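Long-range contacts in IscA (Thermosynechococcus elongatus, PDB 1X0G), which binds a [2Fe-2S] cluster and probably serves as a scaffold on which iron-sulfur clusters are assembled: residues 28-33 against 42-47; 1-6 against 76-81; 92-97 against 105-110. One frame throughout, in Å; residues are numbered along the deposited sequence.

Contact 1 is buried, an antiparallel pairing of strands 27-34 and 40-46 near the centre of the chain; contacts 2 and 3 are partly buried and lie farther out. Contact 2 belongs to a second sheet, where strand 3-4 runs parallel to strand 78-82, and contact 1 is nested within the loop it closes. Contact 3 spans both sheets, since strand 89-93 neighbours 78-82 and strand 106-108 neighbours 40-46. Chemistry follows place: four backbone bonds and leucine-isoleucine packing in contact 1, two sound backbone bonds, a third less sure, and a threonine-aspartate bond in contact 2, and side-chain packing without a cross-segment hydrogen bond in contact 3. Tyr42 of contact 1 reaches Asn94, Phe92 and Phe107 of contact 3.

Contact 1 of 3, residues 28-33 against 42-47; sequences LRIQVQ and YDLALV
Leu44 lays its CD2 methyl alongside Ile30, 3.3 Å from Ile30 CG1, the two side chains pointing the same way from a non-hydrogen-bonded pair of an antiparallel beta hairpin. With CG anti to its carbonyl carbon (chi1 -73°), Leu44 reaches back over the neighbouring strand, and its CD2 also meets Leu28, at 4.0 Å from Leu28 CD1. Leu28 also packs on Leu85 of the second subunit. Cutting it back to an alanine removes both methyls and is likely to open a gap beside Leu44 CD2 and take away the surface that meets Leu85. The same apolar face is covered by Leu74 against Ile30 and by Phe90 and Phe92 against Leu44.

Arg29, Gln31, Asp43 and Ala45 occupy the other face. There Arg29 CB lies 3.7 Å from Val47 CG2, while the extended arginine leads away to a salt bridge with Asp54. Arg29 and Ala45 exchange two nearly straight backbone bonds, and Gln31 and Asp43 form the next hydrogen-bonded pair, Asp43 N to Gln31 O measuring 2.7 Å. Within its own strand, Arg29 NH1 gives a bond of 3.1 Å to Gln31 OE1; the oxygen lies in the guanidinium plane, but NH1 stands above the amide plane.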
loop_
_atom_site.group_PDB
_atom_site.type_symbol
_atom_site.label_atom_id
_atom_site.label_comp_id
_atom_site.label_asym_id
_atom_site.label_seq_id
_atom_site.Cartn_x
_atom_site.Cartn_y
_atom_site.Cartn_z
ATOM N N LEU C 28 22.692 4.142 -12.747
ATOM C CA LEU C 28 21.936 4.351 -11.566
ATOM C C LEU C 28 20.515 4.272 -11.928
ATOM O O LEU C 28 20.038 5.035 -12.749
ATOM C CB LEU C 28 22.135 5.755 -11.046
ATOM C CG LEU C 28 21.268 6.132 -9.839
ATOM C CD1 LEU C 28 21.691 5.253 -8.689
ATOM C CD2 LEU C 28 21.462 7.627 -9.433
ATOM N N ARG C 29 19.816 3.378 -11.274
ATOM C CA ARG C 29 18.452 3.156 -11.624
ATOM C C ARG C 29 17.646 3.648 -10.484
ATOM O O ARG C 29 17.921 3.306 -9.329
ATOM C CB ARG C 29 18.222 1.704 -11.891
ATOM C CG ARG C 29 16.794 1.378 -12.085
ATOM C CD ARG C 29 16.664 0.048 -12.751
ATOM N NE ARG C 29 15.461 -0.008 -13.578
ATOM C CZ ARG C 29 14.252 -0.208 -13.070
ATOM N NH1 ARG C 29 14.153 -0.358 -11.737
ATOM N NH2 ARG C 29 13.161 -0.222 -13.859
ATOM N N ILE C 30 16.726 4.555 -10.801
ATOM C CA ILE C 30 15.802 5.135 -9.843
ATOM C C ILE C 30 14.364 4.654 -10.091
ATOM O O ILE C 30 13.859 4.511 -11.257
ATOM C CB ILE C 30 15.820 6.617 -9.924
ATOM C CG1 ILE C 30 17.216 7.121 -9.794
ATOM C CG2 ILE C 30 15.157 7.283 -8.687
ATOM C CD1 ILE C 30 17.171 8.648 -9.793
ATOM N N GLN C 31 13.721 4.321 -8.982
ATOM C CA GLN C 31 12.303 3.952 -9.037
ATOM C C GLN C 31 11.721 4.354 -7.672
ATOM O O GLN C 31 12.504 4.888 -6.845
ATOM C CB GLN C 31 12.148 2.494 -9.400
ATOM C CG GLN C 31 12.238 1.526 -8.298
ATOM C CD GLN C 31 12.075 0.101 -8.783
ATOM O OE1 GLN C 31 11.680 -0.135 -9.930
ATOM N NE2 GLN C 31 12.411 -0.861 -7.944
ATOM N N VAL C 32 10.420 4.130 -7.426
ATOM C CA VAL C 32 9.826 4.367 -6.109
ATOM C C VAL C 32 9.242 3.123 -5.544
ATOM O O VAL C 32 9.064 2.175 -6.237
ATOM C CB VAL C 32 8.645 5.370 -6.183
ATOM C CG1 VAL C 32 9.078 6.646 -6.708
ATOM C CG2 VAL C 32 7.505 4.823 -7.030
ATOM N N GLN C 33 8.831 3.147 -4.292
ATOM C CA GLN C 33 8.282 1.959 -3.634
ATOM C C GLN C 33 7.302 2.504 -2.627
ATOM O O GLN C 33 7.610 3.493 -2.033
ATOM C CB GLN C 33 9.380 1.445 -2.814
ATOM C CG GLN C 33 9.564 0.017 -2.852
ATOM C CD GLN C 33 9.918 -0.493 -1.408
ATOM O OE1 GLN C 33 10.817 0.121 -0.719
ATOM N NE2 GLN C 33 9.206 -1.606 -0.928
ATOM N N TYR C 42 11.918 6.716 -2.428
ATOM C CA TYR C 42 12.811 6.509 -3.556
ATOM C C TYR C 42 13.538 5.221 -3.404
ATOM O O TYR C 42 13.843 4.751 -2.250
ATOM C CB TYR C 42 13.899 7.522 -3.552
ATOM C CG TYR C 42 13.375 8.844 -3.720
ATOM C CD1 TYR C 42 13.168 9.643 -2.623
ATOM C CD2 TYR C 42 13.050 9.306 -4.989
ATOM C CE1 TYR C 42 12.578 10.854 -2.754
ATOM C CE2 TYR C 42 12.478 10.557 -5.127
ATOM C CZ TYR C 42 12.229 11.303 -3.994
ATOM O OH TYR C 42 11.686 12.523 -4.123
ATOM N N ASP C 43 13.882 4.644 -4.535
ATOM C CA ASP C 43 14.730 3.473 -4.495
ATOM C C ASP C 43 15.842 3.565 -5.551
ATOM O O ASP C 43 15.609 3.720 -6.814
ATOM C CB ASP C 43 13.884 2.242 -4.685
ATOM C CG ASP C 43 14.729 1.016 -4.820
ATOM O OD1 ASP C 43 14.630 0.149 -3.918
ATOM O OD2 ASP C 43 15.557 0.926 -5.789
ATOM N N LEU C 44 17.057 3.445 -5.057
ATOM C CA LEU C 44 18.184 3.620 -5.887
ATOM C C LEU C 44 18.983 2.375 -5.978
ATOM O O LEU C 44 19.359 1.830 -4.981
ATOM C CB LEU C 44 19.046 4.657 -5.247
ATOM C CG LEU C 44 18.528 6.094 -5.341
ATOM C CD1 LEU C 44 19.431 7.030 -4.519
ATOM C CD2 LEU C 44 18.421 6.630 -6.794
ATOM N N ALA C 45 19.304 1.942 -7.167
ATOM C CA ALA C 45 20.202 0.811 -7.306
ATOM C C ALA C 45 21.256 1.075 -8.393
ATOM O O ALA C 45 21.011 1.731 -9.399
ATOM C CB ALA C 45 19.427 -0.351 -7.633
ATOM N N LEU C 46 22.472 0.602 -8.187
ATOM C CA LEU C 46 23.394 0.536 -9.311
ATOM C C LEU C 46 23.088 -0.747 -10.005
ATOM O O LEU C 46 22.906 -1.775 -9.342
ATOM C CB LEU C 46 24.809 0.427 -8.832
ATOM C CG LEU C 46 25.257 1.568 -7.952
ATOM C CD1 LEU C 46 26.492 1.092 -7.137
ATOM C CD2 LEU C 46 25.519 2.813 -8.826
ATOM N N VAL C 47 23.025 -0.726 -11.323
ATOM C CA VAL C 47 22.560 -1.933 -12.019
ATOM C C VAL C 47 23.463 -2.187 -13.183
ATOM O O VAL C 47 24.240 -1.322 -13.551
ATOM C CB VAL C 47 21.049 -1.766 -12.488
ATOM C CG1 VAL C 47 20.121 -1.817 -11.319
ATOM C CG2 VAL C 47 20.873 -0.466 -13.225
#

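Contact 2 of 3, residues 1-6 against 76-81; sequences MVELTP and GLRVDY
Thr5 OG1 donates to Asp80 OD1 at 2.9 Å, meeting the anti lone pair of the carboxylate, on the side away from its other oxygen. The two side chains approach at a slant, and Thr5 CG2 adds a contact of 3.4 Å to the same Asp80 OD1. Thr5 OG1 sits between its backbone N and carbonyl carbon (chi1 59°), a setting that lets this one oxygen face Asp80 and also accept from Ala8 N. Thr5 is thus the N-cap residue of helix 6-15, its hydroxyl capping Ala8 N, and a single hydroxyl ties the helix start to the strand.

Beside it the backbones pair in parallel. Glu3 O takes Val79 N at 2.8 Å, and Thr5 N reaches Val79 O at 3.2 Å. Glu3 N completes the ladder through Leu77 O, although that oxygen is placed less surely.

Glu3 and Arg78 run side by side on one face, Glu3 CB lying 3.7 Å from Arg78 CG. The contact runs along the Arg78 methylenes, which Glu3 CB and OE1 both touch, and is not a salt bridge: Glu3 OE1 and Arg78 NE remain 5.0 Å apart, and the carboxylate and guanidinium planes are turned 87° from each other. On the opposite face Leu4 and Val79 are paired, with Leu4 CG 4.2 Å from Val79 CB, and Val2 CG2 rests against Leu77 CB.

Farther out, Leu4 packs on Ile9 and Leu12 of helix 6-15 and on Ile64 of strand 62-66, while Val79 meets Phe90 and Phe92. Strand 78-82 thus lies between strand 3-4, its parallel neighbour, and antiparallel strand 89-93, which bonds to the backbone of Arg78 and Asp80.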
loop_
_atom_site.group_PDB
_atom_site.type_symbol
_atom_site.label_atom_id
_atom_site.label_comp_id
_atom_site.label_asym_id
_atom_site.label_seq_id
_atom_site.Cartn_x
_atom_site.Cartn_y
_atom_site.Cartn_z
ATOM N N MET C 1 14.954 16.040 -17.567
ATOM C CA MET C 1 14.455 15.376 -16.312
ATOM C C MET C 1 15.605 14.710 -15.541
ATOM O O MET C 1 16.455 14.037 -16.130
ATOM C CB MET C 1 13.337 14.348 -16.593
ATOM C CG MET C 1 13.795 13.054 -17.314
ATOM S SD MET C 1 13.160 11.461 -16.636
ATOM C CE MET C 1 11.384 11.418 -17.046
ATOM N N VAL C 2 15.645 14.935 -14.233
ATOM C CA VAL C 2 16.619 14.261 -13.371
ATOM C C VAL C 2 18.072 14.717 -13.416
ATOM O O VAL C 2 18.784 14.535 -14.383
ATOM C CB VAL C 2 16.533 12.779 -13.498
ATOM C CG1 VAL C 2 17.546 12.117 -12.605
ATOM C CG2 VAL C 2 15.173 12.415 -13.049
ATOM N N GLU C 3 18.517 15.242 -12.290
ATOM C CA GLU C 3 19.812 15.824 -12.230
ATOM C C GLU C 3 20.634 15.281 -11.083
ATOM O O GLU C 3 20.127 15.088 -9.982
ATOM C CB GLU C 3 19.639 17.324 -12.093
ATOM C CG GLU C 3 19.290 17.988 -13.393
ATOM C CD GLU C 3 19.687 19.424 -13.352
ATOM O OE1 GLU C 3 19.882 19.936 -12.198
ATOM O OE2 GLU C 3 19.818 20.028 -14.452
ATOM N N LEU C 4 21.917 15.056 -11.341
ATOM C CA LEU C 4 22.835 14.714 -10.276
ATOM C C LEU C 4 23.838 15.784 -10.029
ATOM O O LEU C 4 24.425 16.324 -10.987
ATOM C CB LEU C 4 23.557 13.439 -10.595
ATOM C CG LEU C 4 22.654 12.370 -10.002
ATOM C CD1 LEU C 4 21.747 11.908 -11.108
ATOM C CD2 LEU C 4 23.451 11.231 -9.453
ATOM N N THR C 5 24.047 16.081 -8.750
ATOM C CA THR C 5 25.107 16.995 -8.368
ATOM C C THR C 5 26.395 16.234 -8.454
ATOM O O THR C 5 26.386 15.027 -8.248
ATOM C CB THR C 5 24.958 17.475 -6.959
ATOM O OG1 THR C 5 24.970 16.328 -6.082
ATOM C CG2 THR C 5 23.681 18.265 -6.846
ATOM N N PRO C 6 27.500 16.918 -8.765
ATOM C CA PRO C 6 28.776 16.204 -8.758
ATOM C C PRO C 6 28.971 15.521 -7.409
ATOM O O PRO C 6 29.378 14.380 -7.365
ATOM C CB PRO C 6 29.811 17.311 -8.977
ATOM C CG PRO C 6 29.077 18.336 -9.683
ATOM C CD PRO C 6 27.674 18.327 -9.136
ATOM N N GLY C 76 12.225 15.560 -13.399
ATOM C CA GLY C 76 12.881 16.733 -12.804
ATOM C C GLY C 76 13.442 16.583 -11.381
ATOM O O GLY C 76 13.944 17.542 -10.769
ATOM N N LEU C 77 13.394 15.383 -10.837
ATOM C CA LEU C 77 14.111 15.131 -9.615
ATOM C C LEU C 77 15.564 15.603 -9.786
ATOM O O LEU C 77 16.187 15.447 -10.845
ATOM C CB LEU C 77 14.136 13.647 -9.367
ATOM C CG LEU C 77 14.758 13.203 -8.094
ATOM C CD1 LEU C 77 13.763 13.599 -7.020
ATOM C CD2 LEU C 77 14.911 11.682 -8.196
ATOM N N ARG C 78 16.065 16.182 -8.705
ATOM C CA ARG C 78 17.463 16.415 -8.543
ATOM C C ARG C 78 17.873 15.693 -7.267
ATOM O O ARG C 78 17.181 15.739 -6.221
ATOM C CB ARG C 78 17.776 17.917 -8.427
ATOM C CG ARG C 78 17.251 18.757 -9.608
ATOM C CD ARG C 78 17.533 20.233 -9.400
ATOM N NE ARG C 78 17.187 20.661 -8.045
ATOM C CZ ARG C 78 18.054 20.750 -7.024
ATOM N NH1 ARG C 78 19.340 20.416 -7.189
ATOM N NH2 ARG C 78 17.628 21.157 -5.825
ATOM N N VAL C 79 19.028 15.055 -7.374
ATOM C CA VAL C 79 19.528 14.181 -6.368
ATOM C C VAL C 79 20.859 14.784 -5.999
ATOM O O VAL C 79 21.680 15.082 -6.882
ATOM C CB VAL C 79 19.758 12.745 -6.974
ATOM C CG1 VAL C 79 20.553 11.875 -6.024
ATOM C CG2 VAL C 79 18.443 12.069 -7.362
ATOM N N ASP C 80 21.091 14.931 -4.694
ATOM C CA ASP C 80 22.326 15.501 -4.172
ATOM C C ASP C 80 22.879 14.460 -3.188
ATOM O O ASP C 80 22.164 13.520 -2.792
ATOM C CB ASP C 80 21.901 16.714 -3.417
ATOM C CG ASP C 80 23.031 17.624 -3.044
ATOM O OD1 ASP C 80 24.157 17.575 -3.601
ATOM O OD2 ASP C 80 22.751 18.455 -2.160
ATOM N N TYR C 81 24.132 14.598 -2.787
ATOM C CA TYR C 81 24.612 13.777 -1.713
ATOM C C TYR C 81 25.243 14.670 -0.640
ATOM O O TYR C 81 26.077 15.460 -0.988
ATOM C CB TYR C 81 25.617 12.781 -2.242
ATOM C CG TYR C 81 26.135 11.836 -1.178
ATOM C CD1 TYR C 81 25.384 10.742 -0.743
ATOM C CD2 TYR C 81 27.403 12.026 -0.608
ATOM C CE1 TYR C 81 25.886 9.835 0.229
ATOM C CE2 TYR C 81 27.888 11.132 0.374
ATOM C CZ TYR C 81 27.096 10.046 0.765
ATOM O OH TYR C 81 27.564 9.209 1.714
#

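Contact 3 of 3, residues 92-97 against 105-110; sequences FHNPNA and MAFRVS
Asn94 ND2 is held by Leu73 O and Tyr42 OH, to both of which it is hydrogen-bonded, and it lies over one face of the Phe107 ring. The amide nitrogen stands 3.3 Å above the ring plane, displaced toward the rim, with Phe107 CE1 and CZ each 3.4 Å from Asn94 ND2. Amide and ring planes are inclined by 66°, so the amide does not lie flat on the ring. Phe107 CG sits between its own backbone N and carbonyl carbon (chi1 63°), which brings the ring up beneath Asn94.

Bonds at both ends fix the rotation of the amide: Asn94 OD1 accepts from Asn96 N at 2.9 Å, an Asx turn, although that N-H comes from above the carbonyl plane. A backbone bond from Ala97 N to Asn94 O closes a type I turn over the same residues. Ala97 CB then packs 4.0 Å from Phe107 CB, and Val109 CG1 approaches Asn96 O while lying at the edge of the Phe107 ring.

At the far end Met105 SD meets the edge of the Phe92 ring, 4.5 Å from Phe92 CE1. Both Phe92 and Phe107 stack with Tyr42, and Met86 of the second subunit packs on Phe92 and Met105. The segment 105-110 leads directly out of the C-terminal Cys-Gly-Cys motif of HesB/IscA proteins: Cys101 and Cys103 bind the [2Fe-2S] cluster, with Cys37 also a ligand, and Ala106 touches it.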
loop_
_atom_site.group_PDB
_atom_site.type_symbol
_atom_site.label_atom_id
_atom_site.label_comp_id
_atom_site.label_asym_id
_atom_site.label_seq_id
_atom_site.Cartn_x
_atom_site.Cartn_y
_atom_site.Cartn_z
ATOM N N PHE C 92 16.991 14.418 -2.009
ATOM C CA PHE C 92 16.180 14.531 -3.211
ATOM C C PHE C 92 15.344 15.759 -3.239
ATOM O O PHE C 92 14.695 16.104 -2.276
ATOM C CB PHE C 92 15.218 13.396 -3.200
ATOM C CG PHE C 92 15.883 12.100 -3.254
ATOM C CD1 PHE C 92 16.241 11.441 -2.083
ATOM C CD2 PHE C 92 16.217 11.535 -4.470
ATOM C CE1 PHE C 92 16.883 10.194 -2.143
ATOM C CE2 PHE C 92 16.866 10.266 -4.516
ATOM C CZ PHE C 92 17.175 9.611 -3.381
ATOM N N HIS C 93 15.313 16.412 -4.362
ATOM C CA HIS C 93 14.477 17.552 -4.448
ATOM C C HIS C 93 13.582 17.183 -5.617
ATOM O O HIS C 93 14.053 17.031 -6.753
ATOM C CB HIS C 93 15.327 18.787 -4.708
ATOM C CG HIS C 93 16.395 18.991 -3.681
ATOM N ND1 HIS C 93 16.154 19.622 -2.477
ATOM C CD2 HIS C 93 17.712 18.656 -3.678
ATOM C CE1 HIS C 93 17.276 19.661 -1.778
ATOM N NE2 HIS C 93 18.232 19.072 -2.477
ATOM N N ASN C 94 12.306 16.995 -5.320
ATOM C CA ASN C 94 11.380 16.468 -6.273
ATOM C C ASN C 94 10.293 17.490 -6.464
ATOM O O ASN C 94 9.484 17.711 -5.574
ATOM C CB ASN C 94 10.828 15.176 -5.724
ATOM C CG ASN C 94 9.892 14.478 -6.684
ATOM O OD1 ASN C 94 9.548 15.003 -7.747
ATOM N ND2 ASN C 94 9.492 13.237 -6.315
ATOM N N PRO C 95 10.272 18.122 -7.626
ATOM C CA PRO C 95 9.246 19.094 -8.029
ATOM C C PRO C 95 7.832 18.524 -7.927
ATOM O O PRO C 95 6.892 19.272 -7.735
ATOM C CB PRO C 95 9.567 19.367 -9.501
ATOM C CG PRO C 95 11.015 19.084 -9.642
ATOM C CD PRO C 95 11.262 17.892 -8.690
ATOM N N ASN C 96 7.708 17.199 -8.013
ATOM C CA ASN C 96 6.442 16.512 -7.859
ATOM C C ASN C 96 6.032 16.311 -6.422
ATOM O O ASN C 96 4.920 15.941 -6.153
ATOM C CB ASN C 96 6.517 15.187 -8.566
ATOM C CG ASN C 96 6.991 15.326 -10.021
ATOM O OD1 ASN C 96 7.974 14.712 -10.487
ATOM N ND2 ASN C 96 6.315 16.171 -10.720
ATOM N N ALA C 97 6.902 16.585 -5.480
ATOM C CA ALA C 97 6.617 16.222 -4.125
ATOM C C ALA C 97 5.762 17.252 -3.420
ATOM O O ALA C 97 6.048 18.445 -3.464
ATOM C CB ALA C 97 7.854 16.089 -3.456
ATOM N N MET C 105 13.759 10.620 2.829
ATOM C CA MET C 105 13.756 9.473 1.934
ATOM C C MET C 105 12.419 9.313 1.213
ATOM O O MET C 105 12.341 8.730 0.141
ATOM C CB MET C 105 14.149 8.174 2.671
ATOM C CG MET C 105 15.627 8.142 3.291
ATOM S SD MET C 105 16.911 8.698 2.096
ATOM C CE MET C 105 17.217 10.462 2.420
ATOM N N ALA C 106 11.376 9.841 1.818
ATOM C CA ALA C 106 10.040 9.587 1.401
ATOM C C ALA C 106 9.307 10.881 1.010
ATOM O O ALA C 106 9.493 11.938 1.652
ATOM C CB ALA C 106 9.309 8.918 2.588
ATOM N N PHE C 107 8.400 10.806 0.047
ATOM C CA PHE C 107 7.533 11.944 -0.208
ATOM C C PHE C 107 6.088 11.607 -0.508
ATOM O O PHE C 107 5.822 10.516 -0.961
ATOM C CB PHE C 107 8.048 12.671 -1.369
ATOM C CG PHE C 107 8.031 11.880 -2.601
ATOM C CD1 PHE C 107 7.095 12.138 -3.577
ATOM C CD2 PHE C 107 8.969 10.908 -2.822
ATOM C CE1 PHE C 107 7.100 11.452 -4.784
ATOM C CE2 PHE C 107 8.963 10.202 -3.960
ATOM C CZ PHE C 107 8.038 10.477 -4.977
ATOM N N ARG C 108 5.145 12.530 -0.248
ATOM C CA ARG C 108 3.733 12.331 -0.741
ATOM C C ARG C 108 3.519 13.116 -2.004
ATOM O O ARG C 108 4.286 14.026 -2.258
ATOM C CB ARG C 108 2.608 12.571 0.306
ATOM C CG ARG C 108 2.972 13.234 1.642
ATOM C CD ARG C 108 1.871 13.081 2.661
ATOM N NE ARG C 108 2.123 12.002 3.630
ATOM C CZ ARG C 108 1.787 12.031 4.942
ATOM N NH1 ARG C 108 1.169 13.094 5.485
ATOM N NH2 ARG C 108 2.096 10.998 5.741
ATOM N N VAL C 109 2.558 12.727 -2.839
ATOM C CA VAL C 109 2.136 13.622 -3.969
ATOM C C VAL C 109 0.722 14.186 -3.792
ATOM O O VAL C 109 -0.019 13.757 -2.894
ATOM C CB VAL C 109 2.231 12.972 -5.336
ATOM C CG1 VAL C 109 3.641 13.068 -5.838
ATOM C CG2 VAL C 109 1.776 11.539 -5.248
ATOM N N SER C 110 0.332 15.126 -4.637
ATOM C CA SER C 110 -0.930 15.824 -4.361
ATOM C C SER C 110 -2.134 14.915 -4.574
ATOM O O SER C 110 -2.107 14.071 -5.441
ATOM C CB SER C 110 -1.054 17.049 -5.242
ATOM O OG SER C 110 -1.000 16.630 -6.595
#